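Local coordinates for scaffolding protein (PDB 1G43) that probably binds crystalline cellulose through its family IIIa carbohydrate-binding module, tethering the cellulosome to its substrate, at residues A[56-61]-A[117-122]. Residues are numbered along the deposited sequence; the frame is centred on the assembly and turned at random.
Sequences TFWCDH and RFARND. Unlike the reference sequence in segment 56-61: Trp58 (reference Leu), Cys59 (reference Gly).
Carboxylate oxygen OD1 of Asp60 accepts two hydrogen bonds from the guanidinium of Arg117, which meets it side-on. The bond from NE is the shorter and straighter: Arg117 NE to Asp60 OD1 is 2.9 Å, with 163° at the hydrogen, and OD1 receives NE on its syn lone pair. NH2 of Arg117 adds a longer, more bent bond to the same OD1 at 3.2 Å, from the same syn side but tilted out of the carboxylate plane. A water accepts a hydrogen bond from NH2. Carboxylate and guanidinium are nearly coplanar, with Asp60 at the edge of the guanidinium and Trp58 against one guanidinium face. That stacking is a cation-pi contact: the two planes lie only 2° apart, and Arg117 CZ stands 4.2 Å from the centroid of the five-membered ring. A bend at chi3 (139°) carries the guanidinium over the ring. On the opposite indole face lies Thr56 CG2, and Ala119 CB meets Trp58 CZ3 at the ring edge, 3.9 Å away. Beneath these side chains, strands 55-66 and 111-120 of the CBM3 beta-sandwich run antiparallel. Thr56 with Ala119 and Trp58 with Arg117 are hydrogen-bonded pairs, each joined by two backbone bonds, the shortest from Thr56 N to Ala119 O (2.7 Å). Between them Phe57 and Phe118 form a non-hydrogen-bonded pair. Both phenylalanines project from the other sheet face, where they touch Leu95 of strand 91-99; the buried Phe118 ring also meets Tyr47 and Phe81. Past Trp58 the strand carries a classic beta bulge, Asp60 and His61 both hydrogen-bonding through their backbones to Gln115.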
loop_
_atom_site.group_PDB
_atom_site.type_symbol
_atom_site.label_atom_id
_atom_site.label_comp_id
_atom_site.label_asym_id
_atom_site.label_seq_id
_atom_site.Cartn_x
_atom_site.Cartn_y
_atom_site.Cartn_z
ATOM N N THR A 56 -1.475 -10.826 -10.301
ATOM C CA THR A 56 -0.480 -10.012 -10.978
ATOM C C THR A 56 -0.508 -8.652 -10.326
ATOM O O THR A 56 -1.579 -8.084 -10.126
ATOM C CB THR A 56 -0.755 -9.886 -12.506
ATOM O OG1 THR A 56 -0.506 -11.151 -13.107
ATOM C CG2 THR A 56 0.193 -8.873 -13.171
ATOM N N PHE A 57 0.670 -8.161 -9.949
ATOM C CA PHE A 57 0.802 -6.847 -9.338
ATOM C C PHE A 57 1.277 -5.783 -10.344
ATOM O O PHE A 57 2.111 -6.054 -11.197
ATOM C CB PHE A 57 1.803 -6.908 -8.203
ATOM C CG PHE A 57 2.078 -5.578 -7.561
ATOM C CD1 PHE A 57 1.284 -5.115 -6.519
ATOM C CD2 PHE A 57 3.169 -4.816 -7.957
ATOM C CE1 PHE A 57 1.575 -3.918 -5.871
ATOM C CE2 PHE A 57 3.475 -3.612 -7.312
ATOM C CZ PHE A 57 2.679 -3.168 -6.270
ATOM N N TRP A 58 0.765 -4.568 -10.209
ATOM C CA TRP A 58 1.153 -3.446 -11.081
ATOM C C TRP A 58 1.346 -2.179 -10.264
ATOM O O TRP A 58 0.559 -1.922 -9.363
ATOM C CB TRP A 58 0.051 -3.110 -12.109
ATOM C CG TRP A 58 -0.073 -4.044 -13.252
ATOM C CD1 TRP A 58 0.708 -4.078 -14.365
ATOM C CD2 TRP A 58 -1.061 -5.067 -13.423
ATOM N NE1 TRP A 58 0.265 -5.052 -15.231
ATOM C CE2 TRP A 58 -0.819 -5.679 -14.676
ATOM C CE3 TRP A 58 -2.133 -5.527 -12.640
ATOM C CZ2 TRP A 58 -1.612 -6.733 -15.171
ATOM C CZ3 TRP A 58 -2.928 -6.579 -13.133
ATOM C CH2 TRP A 58 -2.659 -7.165 -14.387
ATOM N N CYS A 59 2.402 -1.410 -10.552
ATOM C CA CYS A 59 2.559 -0.090 -9.921
ATOM C C CYS A 59 2.346 0.827 -11.111
ATOM O O CYS A 59 3.175 0.859 -12.009
ATOM C CB CYS A 59 3.954 0.188 -9.353
ATOM S SG CYS A 59 4.097 1.891 -8.629
ATOM N N ASP A 60 1.226 1.539 -11.125
ATOM C CA ASP A 60 0.902 2.447 -12.220
ATOM C C ASP A 60 1.715 3.748 -12.189
ATOM O O ASP A 60 1.965 4.361 -13.225
ATOM C CB ASP A 60 -0.597 2.786 -12.207
ATOM C CG ASP A 60 -1.480 1.549 -12.340
ATOM O OD1 ASP A 60 -1.094 0.605 -13.068
ATOM O OD2 ASP A 60 -2.573 1.536 -11.717
ATOM N N HIS A 61 2.135 4.155 -11.004
ATOM C CA HIS A 61 2.895 5.392 -10.873
ATOM C C HIS A 61 3.380 5.579 -9.449
ATOM O O HIS A 61 2.648 5.308 -8.499
ATOM C CB HIS A 61 2.026 6.595 -11.233
ATOM C CG HIS A 61 2.636 7.900 -10.853
ATOM N ND1 HIS A 61 3.616 8.509 -11.607
ATOM C CD2 HIS A 61 2.493 8.655 -9.741
ATOM C CE1 HIS A 61 4.059 9.576 -10.971
ATOM N NE2 HIS A 61 3.395 9.688 -9.834
ATOM N N ARG A 117 -2.111 -1.648 -8.210
ATOM C CA ARG A 117 -3.282 -2.453 -8.443
ATOM C C ARG A 117 -2.848 -3.890 -8.657
ATOM O O ARG A 117 -1.683 -4.163 -8.946
ATOM C CB ARG A 117 -4.085 -1.925 -9.653
ATOM C CG ARG A 117 -3.605 -2.383 -11.047
ATOM C CD ARG A 117 -4.278 -1.578 -12.166
ATOM N NE ARG A 117 -3.301 -1.266 -13.195
ATOM C CZ ARG A 117 -3.220 -1.881 -14.359
ATOM N NH1 ARG A 117 -4.077 -2.846 -14.671
ATOM N NH2 ARG A 117 -2.253 -1.563 -15.193
ATOM N N PHE A 118 -3.778 -4.806 -8.463
ATOM C CA PHE A 118 -3.497 -6.193 -8.717
ATOM C C PHE A 118 -4.782 -6.921 -9.127
ATOM O O PHE A 118 -5.884 -6.493 -8.807
ATOM C CB PHE A 118 -2.795 -6.876 -7.531
ATOM C CG PHE A 118 -3.607 -6.970 -6.289
ATOM C CD1 PHE A 118 -3.623 -5.929 -5.371
ATOM C CD2 PHE A 118 -4.300 -8.130 -5.990
ATOM C CE1 PHE A 118 -4.310 -6.046 -4.161
ATOM C CE2 PHE A 118 -4.992 -8.264 -4.788
ATOM C CZ PHE A 118 -4.994 -7.215 -3.866
ATOM N N ALA A 119 -4.622 -8.010 -9.865
ATOM C CA ALA A 119 -5.768 -8.762 -10.364
ATOM C C ALA A 119 -5.385 -10.221 -10.560
ATOM O O ALA A 119 -4.202 -10.580 -10.498
ATOM C CB ALA A 119 -6.223 -8.148 -11.683
ATOM N N ARG A 120 -6.378 -11.072 -10.763
ATOM C CA ARG A 120 -6.070 -12.467 -10.994
ATOM C C ARG A 120 -5.686 -12.590 -12.455
ATOM O O ARG A 120 -6.112 -11.788 -13.301
ATOM C CB ARG A 120 -7.271 -13.362 -10.708
ATOM C CG ARG A 120 -7.715 -13.398 -9.268
ATOM C CD ARG A 120 -9.095 -13.963 -9.195
ATOM N NE ARG A 120 -9.612 -13.949 -7.841
ATOM C CZ ARG A 120 -10.883 -14.157 -7.528
ATOM N NH1 ARG A 120 -11.761 -14.391 -8.487
ATOM N NH2 ARG A 120 -11.276 -14.128 -6.256
ATOM N N ASN A 121 -4.875 -13.589 -12.753
ATOM C CA ASN A 121 -4.447 -13.821 -14.111
ATOM C C ASN A 121 -5.627 -14.095 -15.046
ATOM O O ASN A 121 -5.515 -13.886 -16.247
ATOM C CB ASN A 121 -3.468 -14.984 -14.149
ATOM C CG ASN A 121 -2.152 -14.661 -13.436
ATOM O OD1 ASN A 121 -1.225 -15.482 -13.414
ATOM N ND2 ASN A 121 -2.066 -13.467 -12.838
ATOM N N ASP A 122 -6.763 -14.538 -14.507
ATOM C CA ASP A 122 -7.914 -14.831 -15.345
ATOM C C ASP A 122 -8.971 -13.759 -15.308
ATOM O O ASP A 122 -10.069 -13.946 -15.817
ATOM C CB ASP A 122 -8.547 -16.165 -14.962
ATOM C CG ASP A 122 -9.092 -16.194 -13.531
ATOM O OD1 ASP A 122 -9.392 -15.148 -12.916
ATOM O OD2 ASP A 122 -9.246 -17.314 -13.017
HETATM O O HOH W 1 0.199 -0.091 -14.975
#